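Local coordinates for acyl-CoA dehydrogenase (Bacillus anthracis, PDB 3OWA), which probably catalyses the FAD-dependent alpha,beta-dehydrogenation of acyl-CoA thioesters, at residues E391-I394 and E395-R399; L372-T375 and V376-V380; S106-G109 and G110-I113. All blocks are in the same frame, centred on the assembly; numbering follows the deposited sequence.

Interaction 1 of 3, residues E391-I394 and E395-R399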
ATOM      1  N   GLU A 391       4.640  15.478 -12.002  1.00 34.46           N
ATOM      2  CA  GLU A 391       5.981  15.918 -12.385  1.00 36.82           C
ATOM      3  C   GLU A 391       7.107  15.030 -11.774  1.00 35.67           C
ATOM      4  O   GLU A 391       8.286  15.102 -12.197  1.00 35.48           O
ATOM      5  CB  GLU A 391       6.154  17.367 -11.917  1.00 39.35           C
ATOM      6  CG  GLU A 391       7.142  18.205 -12.720  1.00 48.20           C
ATOM      7  CD  GLU A 391       7.517  19.508 -12.016  1.00 58.44           C
ATOM      8  OE1 GLU A 391       8.666  19.993 -12.201  1.00 64.23           O
ATOM      9  OE2 GLU A 391       6.670  20.043 -11.256  1.00 62.32           O
ATOM     10  N   TYR A 392       6.783  14.220 -10.764  1.00 32.57           N
ATOM     11  CA  TYR A 392       7.848  13.435 -10.103  1.00 31.73           C
ATOM     12  C   TYR A 392       7.820  11.971 -10.514  1.00 29.94           C
ATOM     13  O   TYR A 392       6.760  11.381 -10.597  1.00 28.88           O
ATOM     14  CB  TYR A 392       7.817  13.627  -8.567  1.00 32.01           C
ATOM     15  CG  TYR A 392       8.297  15.012  -8.193  1.00 33.15           C
ATOM     16  CD1 TYR A 392       9.606  15.211  -7.719  1.00 33.91           C
ATOM     17  CD2 TYR A 392       7.460  16.132  -8.360  1.00 33.99           C
ATOM     18  CE1 TYR A 392      10.061  16.483  -7.399  1.00 35.10           C
ATOM     19  CE2 TYR A 392       7.930  17.433  -8.073  1.00 32.32           C
ATOM     20  CZ  TYR A 392       9.226  17.576  -7.592  1.00 35.63           C
ATOM     21  OH  TYR A 392       9.678  18.838  -7.290  1.00 37.47           O
ATOM     22  N   GLU A 393       9.001  11.402 -10.751  1.00 28.88           N
ATOM     23  CA  GLU A 393       9.169  10.027 -11.172  1.00 27.18           C
ATOM     24  C   GLU A 393       8.524   9.053 -10.167  1.00 26.35           C
ATOM     25  O   GLU A 393       7.907   8.048 -10.546  1.00 22.94           O
ATOM     26  CB  GLU A 393      10.704   9.748 -11.283  1.00 28.54           C
ATOM     27  CG  GLU A 393      11.017   8.307 -11.728  1.00 31.45           C
ATOM     28  CD  GLU A 393      12.489   8.014 -11.968  1.00 34.06           C
ATOM     29  OE1 GLU A 393      13.384   8.905 -11.839  1.00 36.21           O
ATOM     30  OE2 GLU A 393      12.755   6.856 -12.329  1.00 33.26           O
ATOM     31  N   ILE A 394       8.631   9.333  -8.874  1.00 24.79           N
ATOM     32  CA  ILE A 394       8.077   8.363  -7.884  1.00 23.99           C
ATOM     33  C   ILE A 394       6.564   8.275  -7.976  1.00 24.24           C
ATOM     34  O   ILE A 394       5.961   7.258  -7.622  1.00 24.62           O
ATOM     35  CB  ILE A 394       8.541   8.710  -6.410  1.00 24.40           C
ATOM     36  CG1 ILE A 394       8.307   7.516  -5.479  1.00 22.92           C
ATOM     37  CG2 ILE A 394       7.863  10.008  -5.887  1.00 24.88           C
ATOM     38  CD1 ILE A 394       9.365   6.356  -5.594  1.00 24.68           C
ATOM     39  N   GLU A 395       5.926   9.337  -8.437  1.00 24.19           N
ATOM     40  CA  GLU A 395       4.479   9.344  -8.558  1.00 22.93           C
ATOM     41  C   GLU A 395       4.004   8.330  -9.636  1.00 23.84           C
ATOM     42  O   GLU A 395       3.012   7.591  -9.464  1.00 20.60           O
ATOM     43  CB  GLU A 395       4.042  10.759  -8.919  1.00 24.19           C
ATOM     44  CG  GLU A 395       2.505  11.018  -9.049  1.00 22.20           C
ATOM     45  CD  GLU A 395       1.867  10.593 -10.410  1.00 31.53           C
ATOM     46  OE1 GLU A 395       0.631  10.447 -10.432  1.00 30.30           O
ATOM     47  OE2 GLU A 395       2.544  10.443 -11.474  1.00 31.39           O
ATOM     48  N   ARG A 396       4.705   8.304 -10.753  1.00 20.59           N
ATOM     49  CA  ARG A 396       4.415   7.300 -11.815  1.00 22.60           C
ATOM     50  C   ARG A 396       4.727   5.880 -11.383  1.00 21.93           C
ATOM     51  O   ARG A 396       3.961   4.971 -11.654  1.00 21.13           O
ATOM     52  CB  ARG A 396       5.292   7.605 -13.055  1.00 22.89           C
ATOM     53  CG  ARG A 396       4.730   6.896 -14.307  1.00 25.21           C
ATOM     54  CD  ARG A 396       5.933   6.714 -15.278  1.00 32.01           C
ATOM     55  NE  ARG A 396       6.786   5.646 -14.762  1.00 33.29           N
ATOM     56  CZ  ARG A 396       8.102   5.708 -14.606  1.00 34.13           C
ATOM     57  NH1 ARG A 396       8.753   4.637 -14.135  1.00 34.71           N
ATOM     58  NH2 ARG A 396       8.784   6.791 -14.958  1.00 32.59           N
HETATM   59  N   MSE A 397       5.853   5.689 -10.671  1.00 21.24           N
HETATM   60  CA  MSE A 397       6.200   4.384 -10.160  1.00 22.36           C
HETATM   61  C   MSE A 397       5.152   3.835  -9.191  1.00 21.55           C
HETATM   62  O   MSE A 397       4.836   2.619  -9.198  1.00 21.44           O
HETATM   63  CB  MSE A 397       7.540   4.491  -9.426  1.00 23.19           C
HETATM   64  CG  MSE A 397       8.701   4.696 -10.458  1.00 27.19           C
HETATM   65 SE   MSE A 397      10.367   4.717  -9.507  0.52 31.40          SE
HETATM   66  CE  MSE A 397      10.394   2.888  -8.973  1.00 28.86           C
ATOM     67  N   TYR A 398       4.664   4.716  -8.330  1.00 21.03           N
ATOM     68  CA  TYR A 398       3.610   4.344  -7.394  1.00 20.82           C
ATOM     69  C   TYR A 398       2.420   3.774  -8.137  1.00 20.61           C
ATOM     70  O   TYR A 398       1.837   2.701  -7.721  1.00 21.02           O
ATOM     71  CB  TYR A 398       3.199   5.575  -6.497  1.00 21.04           C
ATOM     72  CG  TYR A 398       2.130   5.192  -5.474  1.00 21.99           C
ATOM     73  CD1 TYR A 398       2.497   4.645  -4.267  1.00 18.90           C
ATOM     74  CD2 TYR A 398       0.762   5.342  -5.775  1.00 23.74           C
ATOM     75  CE1 TYR A 398       1.490   4.242  -3.319  1.00 18.88           C
ATOM     76  CE2 TYR A 398      -0.231   4.982  -4.835  1.00 23.55           C
ATOM     77  CZ  TYR A 398       0.152   4.436  -3.640  1.00 22.91           C
ATOM     78  OH  TYR A 398      -0.808   4.044  -2.718  1.00 21.85           O
ATOM     79  N   ARG A 399       1.957   4.487  -9.169  1.00 22.87           N
ATOM     80  CA  ARG A 399       0.789   4.018  -9.981  1.00 22.83           C
ATOM     81  C   ARG A 399       1.112   2.761 -10.805  1.00 23.61           C
ATOM     82  O   ARG A 399       0.312   1.844 -10.861  1.00 22.70           O
ATOM     83  CB  ARG A 399       0.220   5.110 -10.896  1.00 23.33           C
ATOM     84  CG  ARG A 399      -0.504   6.253 -10.149  1.00 22.19           C
ATOM     85  CD  ARG A 399      -1.077   7.314 -11.093  1.00 24.40           C
ATOM     86  NE  ARG A 399      -0.021   8.094 -11.737  1.00 27.21           N
ATOM     87  CZ  ARG A 399       0.481   7.888 -12.950  1.00 28.69           C
ATOM     88  NH1 ARG A 399       0.002   6.924 -13.738  1.00 26.42           N
ATOM     89  NH2 ARG A 399       1.437   8.696 -13.404  1.00 26.76           N
TER
HETATM   90  O   HOH W   1      11.596   4.783 -13.187  1.00 38.42           O

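Interaction 2 of 3, residues L372-T375 and V376-V380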
ATOM      1  N   LEU A 372       8.231  -4.191  -3.889  1.00 25.61           N
ATOM      2  CA  LEU A 372       8.175  -2.980  -4.709  1.00 24.17           C
ATOM      3  C   LEU A 372       6.996  -2.131  -4.215  1.00 25.81           C
ATOM      4  O   LEU A 372       7.126  -0.904  -4.067  1.00 27.69           O
ATOM      5  CB  LEU A 372       7.955  -3.308  -6.186  1.00 23.17           C
ATOM      6  CG  LEU A 372       7.743  -2.088  -7.104  1.00 24.19           C
ATOM      7  CD1 LEU A 372       8.895  -1.126  -7.017  1.00 24.51           C
ATOM      8  CD2 LEU A 372       7.385  -2.493  -8.555  1.00 19.00           C
ATOM      9  N   ASP A 373       5.869  -2.772  -3.927  1.00 23.55           N
ATOM     10  CA  ASP A 373       4.697  -2.029  -3.406  1.00 23.97           C
ATOM     11  C   ASP A 373       5.112  -1.163  -2.171  1.00 24.86           C
ATOM     12  O   ASP A 373       4.732   0.020  -2.033  1.00 25.40           O
ATOM     13  CB  ASP A 373       3.627  -3.061  -3.023  1.00 23.00           C
ATOM     14  CG  ASP A 373       2.363  -2.441  -2.459  1.00 31.46           C
ATOM     15  OD1 ASP A 373       1.392  -2.226  -3.215  1.00 32.53           O
ATOM     16  OD2 ASP A 373       2.319  -2.154  -1.243  1.00 38.88           O
ATOM     17  N   TYR A 374       5.842  -1.767  -1.255  1.00 24.45           N
ATOM     18  CA  TYR A 374       6.289  -1.082  -0.044  1.00 25.83           C
ATOM     19  C   TYR A 374       7.289   0.021  -0.401  1.00 25.60           C
ATOM     20  O   TYR A 374       7.216   1.117   0.151  1.00 26.69           O
ATOM     21  CB  TYR A 374       6.949  -2.111   0.916  1.00 26.74           C
ATOM     22  CG  TYR A 374       7.607  -1.452   2.106  1.00 27.98           C
ATOM     23  CD1 TYR A 374       6.852  -1.123   3.236  1.00 32.76           C
ATOM     24  CD2 TYR A 374       8.981  -1.118   2.085  1.00 29.42           C
ATOM     25  CE1 TYR A 374       7.427  -0.468   4.334  1.00 31.45           C
ATOM     26  CE2 TYR A 374       9.563  -0.452   3.181  1.00 31.46           C
ATOM     27  CZ  TYR A 374       8.781  -0.166   4.307  1.00 36.98           C
ATOM     28  OH  TYR A 374       9.331   0.499   5.387  1.00 36.88           O
ATOM     29  N   THR A 375       8.256  -0.264  -1.274  1.00 26.48           N
ATOM     30  CA  THR A 375       9.276   0.730  -1.593  1.00 27.46           C
ATOM     31  C   THR A 375       8.718   1.959  -2.321  1.00 26.34           C
ATOM     32  O   THR A 375       9.140   3.080  -2.036  1.00 26.67           O
ATOM     33  CB  THR A 375      10.501   0.137  -2.376  1.00 29.60           C
ATOM     34  OG1 THR A 375      10.043  -0.270  -3.674  1.00 36.94           O
ATOM     35  CG2 THR A 375      11.097  -1.078  -1.648  1.00 30.56           C
ATOM     36  N   VAL A 376       7.741   1.801  -3.227  1.00 24.52           N
ATOM     37  CA  VAL A 376       7.230   3.000  -3.894  1.00 22.80           C
ATOM     38  C   VAL A 376       6.337   3.758  -2.925  1.00 22.58           C
ATOM     39  O   VAL A 376       6.238   4.961  -2.974  1.00 20.58           O
ATOM     40  CB  VAL A 376       6.446   2.735  -5.261  1.00 21.92           C
ATOM     41  CG1 VAL A 376       7.365   2.137  -6.240  1.00 21.53           C
ATOM     42  CG2 VAL A 376       5.259   1.763  -5.061  1.00 22.36           C
ATOM     43  N   ASP A 377       5.697   3.053  -2.017  1.00 22.65           N
ATOM     44  CA  ASP A 377       4.871   3.734  -1.066  1.00 24.37           C
ATOM     45  C   ASP A 377       5.746   4.570  -0.078  1.00 25.23           C
ATOM     46  O   ASP A 377       5.373   5.698   0.312  1.00 24.59           O
ATOM     47  CB  ASP A 377       4.032   2.730  -0.303  1.00 26.32           C
ATOM     48  CG  ASP A 377       3.115   3.412   0.687  1.00 29.83           C
ATOM     49  OD1 ASP A 377       2.165   4.065   0.218  1.00 30.44           O
ATOM     50  OD2 ASP A 377       3.340   3.322   1.926  1.00 34.17           O
ATOM     51  N   GLU A 378       6.901   4.043   0.346  1.00 24.00           N
ATOM     52  CA  GLU A 378       7.693   4.832   1.254  1.00 25.82           C
ATOM     53  C   GLU A 378       8.407   5.901   0.461  1.00 25.88           C
ATOM     54  O   GLU A 378       8.777   6.937   1.002  1.00 25.23           O
ATOM     55  CB  GLU A 378       8.708   3.969   2.003  1.00 27.82           C
ATOM     56  CG  GLU A 378       8.028   3.076   3.134  1.00 31.73           C
ATOM     57  CD  GLU A 378       7.243   3.887   4.212  1.00 39.54           C
ATOM     58  OE1 GLU A 378       6.478   3.264   4.985  1.00 41.95           O
ATOM     59  OE2 GLU A 378       7.310   5.138   4.265  1.00 41.02           O
ATOM     60  N   GLY A 379       8.631   5.634  -0.825  1.00 25.62           N
ATOM     61  CA  GLY A 379       9.300   6.642  -1.671  1.00 25.65           C
ATOM     62  C   GLY A 379       8.416   7.840  -1.863  1.00 24.33           C
ATOM     63  O   GLY A 379       8.843   8.982  -1.804  1.00 23.94           O
ATOM     64  N   VAL A 380       7.130   7.592  -2.076  1.00 23.47           N
ATOM     65  CA  VAL A 380       6.234   8.684  -2.103  1.00 22.02           C
ATOM     66  C   VAL A 380       6.223   9.456  -0.768  1.00 23.30           C
ATOM     67  O   VAL A 380       6.233  10.697  -0.786  1.00 22.85           O
ATOM     68  CB  VAL A 380       4.754   8.176  -2.407  1.00 21.72           C
ATOM     69  CG1 VAL A 380       3.783   9.286  -2.131  1.00 20.15           C
ATOM     70  CG2 VAL A 380       4.650   7.680  -3.890  1.00 21.67           C
TER
HETATM   71  O   HOH W   2       7.522   1.920   6.845  1.00 44.36           O

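Interaction 3 of 3, residues S106-G109 and G110-I113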
ATOM      1  N   SER A 106      13.028  -2.091 -16.484  1.00 32.79           N
ATOM      2  CA  SER A 106      12.134  -1.512 -15.445  1.00 32.09           C
ATOM      3  C   SER A 106      12.273   0.016 -15.239  1.00 31.92           C
ATOM      4  O   SER A 106      11.322   0.692 -14.863  1.00 31.21           O
ATOM      5  CB  SER A 106      12.292  -2.253 -14.123  1.00 31.32           C
ATOM      6  OG  SER A 106      13.535  -1.867 -13.566  1.00 37.89           O
ATOM      7  N   ARG A 107      13.439   0.571 -15.548  1.00 31.81           N
ATOM      8  CA  ARG A 107      13.634   2.019 -15.481  1.00 32.49           C
ATOM      9  C   ARG A 107      12.600   2.782 -16.353  1.00 33.34           C
ATOM     10  O   ARG A 107      12.238   3.927 -16.040  1.00 33.30           O
ATOM     11  CB  ARG A 107      15.101   2.347 -15.842  1.00 34.35           C
ATOM     12  CG  ARG A 107      15.458   3.822 -15.888  1.00 36.84           C
ATOM     13  CD  ARG A 107      15.951   4.355 -14.521  1.00 37.73           C
ATOM     14  NE  ARG A 107      16.323   5.766 -14.661  1.00 37.07           N
ATOM     15  CZ  ARG A 107      17.572   6.204 -14.756  1.00 39.06           C
ATOM     16  NH1 ARG A 107      18.585   5.349 -14.660  1.00 40.06           N
ATOM     17  NH2 ARG A 107      17.814   7.502 -14.922  1.00 38.36           N
ATOM     18  N   ALA A 108      12.075   2.129 -17.403  1.00 30.56           N
ATOM     19  CA  ALA A 108      11.283   2.823 -18.378  1.00 30.93           C
ATOM     20  C   ALA A 108       9.792   2.649 -18.111  1.00 30.24           C
ATOM     21  O   ALA A 108       8.996   2.734 -19.047  1.00 31.55           O
ATOM     22  CB  ALA A 108      11.628   2.313 -19.783  1.00 30.63           C
ATOM     23  N   GLY A 109       9.416   2.359 -16.866  1.00 29.04           N
ATOM     24  CA  GLY A 109       7.998   2.231 -16.522  1.00 28.04           C
ATOM     25  C   GLY A 109       7.271   1.242 -17.409  1.00 26.84           C
ATOM     26  O   GLY A 109       7.697   0.094 -17.578  1.00 26.12           O
ATOM     27  N   GLY A 110       6.129   1.668 -17.937  1.00 28.09           N
ATOM     28  CA  GLY A 110       5.291   0.797 -18.740  1.00 26.98           C
ATOM     29  C   GLY A 110       5.943   0.284 -20.007  1.00 27.33           C
ATOM     30  O   GLY A 110       5.541  -0.715 -20.545  1.00 27.16           O
ATOM     31  N   PHE A 111       6.952   0.973 -20.525  1.00 28.33           N
ATOM     32  CA  PHE A 111       7.670   0.417 -21.638  1.00 27.78           C
ATOM     33  C   PHE A 111       8.336  -0.924 -21.302  1.00 27.86           C
ATOM     34  O   PHE A 111       8.677  -1.676 -22.215  1.00 27.94           O
ATOM     35  CB  PHE A 111       8.703   1.446 -22.175  1.00 28.70           C
ATOM     36  CG  PHE A 111       9.240   1.107 -23.530  1.00 31.29           C
ATOM     37  CD1 PHE A 111       8.388   1.066 -24.643  1.00 29.98           C
ATOM     38  CD2 PHE A 111      10.586   0.823 -23.708  1.00 28.78           C
ATOM     39  CE1 PHE A 111       8.880   0.739 -25.896  1.00 32.55           C
ATOM     40  CE2 PHE A 111      11.079   0.489 -24.965  1.00 32.44           C
ATOM     41  CZ  PHE A 111      10.237   0.456 -26.056  1.00 30.24           C
ATOM     42  N   ALA A 112       8.594  -1.200 -20.029  1.00 28.29           N
ATOM     43  CA  ALA A 112       9.206  -2.493 -19.617  1.00 28.75           C
ATOM     44  C   ALA A 112       8.143  -3.568 -19.813  1.00 28.03           C
ATOM     45  O   ALA A 112       8.460  -4.732 -20.071  1.00 28.22           O
ATOM     46  CB  ALA A 112       9.626  -2.516 -18.154  1.00 28.38           C
ATOM     47  N   ILE A 113       6.897  -3.177 -19.636  1.00 25.30           N
ATOM     48  CA  ILE A 113       5.792  -4.103 -19.812  1.00 25.41           C
ATOM     49  C   ILE A 113       5.637  -4.424 -21.260  1.00 25.00           C
ATOM     50  O   ILE A 113       5.506  -5.607 -21.626  1.00 26.40           O
ATOM     51  CB  ILE A 113       4.462  -3.490 -19.241  1.00 25.89           C
ATOM     52  CG1 ILE A 113       4.630  -3.164 -17.741  1.00 29.14           C
ATOM     53  CG2 ILE A 113       3.259  -4.415 -19.531  1.00 27.79           C
ATOM     54  CD1 ILE A 113       5.196  -4.270 -16.886  1.00 28.92           C
TER

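Interaction 1 of 3, residues E391-I394 and E395-R399
Y398 N donates to I394 O at 2.9 Å and M397 N to E393 O at 3.1 Å, the i to i+4 bonds that close the first turns of helix 393-401. The next i, i+4 pair, E395 and R399, forms a salt bridge in which the guanidinium reaches back side-on with two nitrogens, one for each carboxylate oxygen: R399 NE lies 2.8 Å from E395 OE1, and R399 NH2 lies equally close to E395 OE2. Both oxygens stay near the guanidinium plane, but the carboxylate is tilted against it. OE2 is met on its syn side, whereas OE1 is approached from above the carboxylate plane. Two bonds fix the rotation of both groups, and the chain of E395, bent at chi2 (-81°), turns its acid towards the arginine. A looser polar link joins E393 and R396. Water 1 donates to E393 OE2 at 2.5 Å and accepts from R396 NH1 at 3.0 Å, lying at the edge of the guanidinium and in its plane. The principal partners of these two charges are elsewhere: R282 for E393, and D400 for R396. Y392 holds the N-cap position, and Y392 O accepts from E395 N at 3.1 Å, the donor standing above the carbonyl plane. Packing is modest: M397, present as selenomethionine, rests its CG against the carbonyl oxygen of E393, and the one apolar side-chain pair is M397 SE with I394 CD1 at 4.4 Å. The ring of Y392 meets that of Y386, a residue of an FAD pocket, and M228 of the second subunit packs on E395, Y398 and R399. Within the chain, the short helix lies against two long ones: I394 and Y398 rest on helix 358-383, and E393, I394 and M397 touch helix 257-293.

Interaction 2 of 3, residues L372-T375 and V376-V380
Two successive turns of the long alpha-helix 358-383, in the helical C-terminal domain, bring E378 over the ring of Y374 and L372 beside V376. The backbone keeps its i to i+4 bonding, with E378 N 2.9 Å from Y374 O. E378 CG lies over one face of the Y374 ring, 3.9 Å from the centroid and 25° off the normal, a CH-pi contact displaced towards the rim at CZ. A bend at chi2 (-58°) sets the carboxylate alongside the hydroxyl end of the ring, where water 2 bridges the two residues, 2.5 Å from E378 OE1 and 2.7 Å from Y374 OH. Outside partners hold both ends: K310 salt-bridges E378, N313 bonds the phenol and K317 makes a cation-pi contact with the ring. L372 O is gripped twice, by V376 N and by T375 OG1 at 3.0 Å. On the apolar side, L372 CD1 meets V376 CG1 at 3.7 Å. D373 pairs with R405, and D377 with R402 and R405 of the second subunit. L372 and T375 pack on helix 257-293, Y374, T375 and E378 on helix 305-336, and L372 and V376 on helix 393-401.

Interaction 3 of 3, residues S106-G109 and G110-I113
A108 and F111 make the close side of this turn. A108 CB and F111 CB stand 3.9 Å apart. F111 N donates to A108 O at 3.1 Å in a markedly bent bond (N-H...O 136°), the donor lying above the carbonyl plane. F111 CB also rests 3.4 Å from A108 O, while the methyl of A108 comes up at the edge of the phenyl ring, near its plane. With CG placed opposite the backbone N (chi1 -165°), the ring is carried away from the turn and packs against V52 of helix 35-52, S67, L70 and L71 of helix 64-76, and F105 of helix 95-105, a mostly apolar setting. The second close point is A112: A112 N donates to G109 O at 2.9 Å, and A112 CB lies 3.3 Å from G109 O. Here the chain passes from helix 95-105 into helix 110-122 of the N-terminal domain. A 3-10 turn at 106-107 is closed by G109 N on S106 O at 3.2 Å, after which G109 takes a positive phi (54°), a conformation that favours glycine, and redirects the backbone into the next helix. Contact thins towards S106, which is partly exposed and meets residues 110-113 only through its backbone, S106 N standing 3.8 Å from A112 CB. The CB of S106 is directed away from residues 110-113, and its hydroxyl is hydrogen-bonded to E103 O in the preceding helix. I113, also partly exposed, barely meets the turn; the hydrogen bond from I113 N to G110 O is weak, and the side chain of I113 packs on I230 and S233 and comes within about 6 Å, nearest atoms, of a bound FAD.

Interaction 3 comes first in the chain, at the junction of helices 95-105 and 110-122 in the N-terminal domain. Interactions 2 and 1 follow in the C-terminal domain, on the consecutive helices 358-383 and 393-401. Each is local and continuous, so none closes a long loop, and the three run in series without nesting or crossing. Interactions 2 and 1 pack directly together: I394 CG1 lies 3.6 Å from V380 N, and Y398 CE1 is equally close to D377 OD1. Both also touch the second subunit. Interaction 1 reaches the N-terminal domain through R396 NH1, 3.5 Å from G109 CA, whereas interactions 2 and 3 do not touch, their nearest atoms being about 7 Å apart.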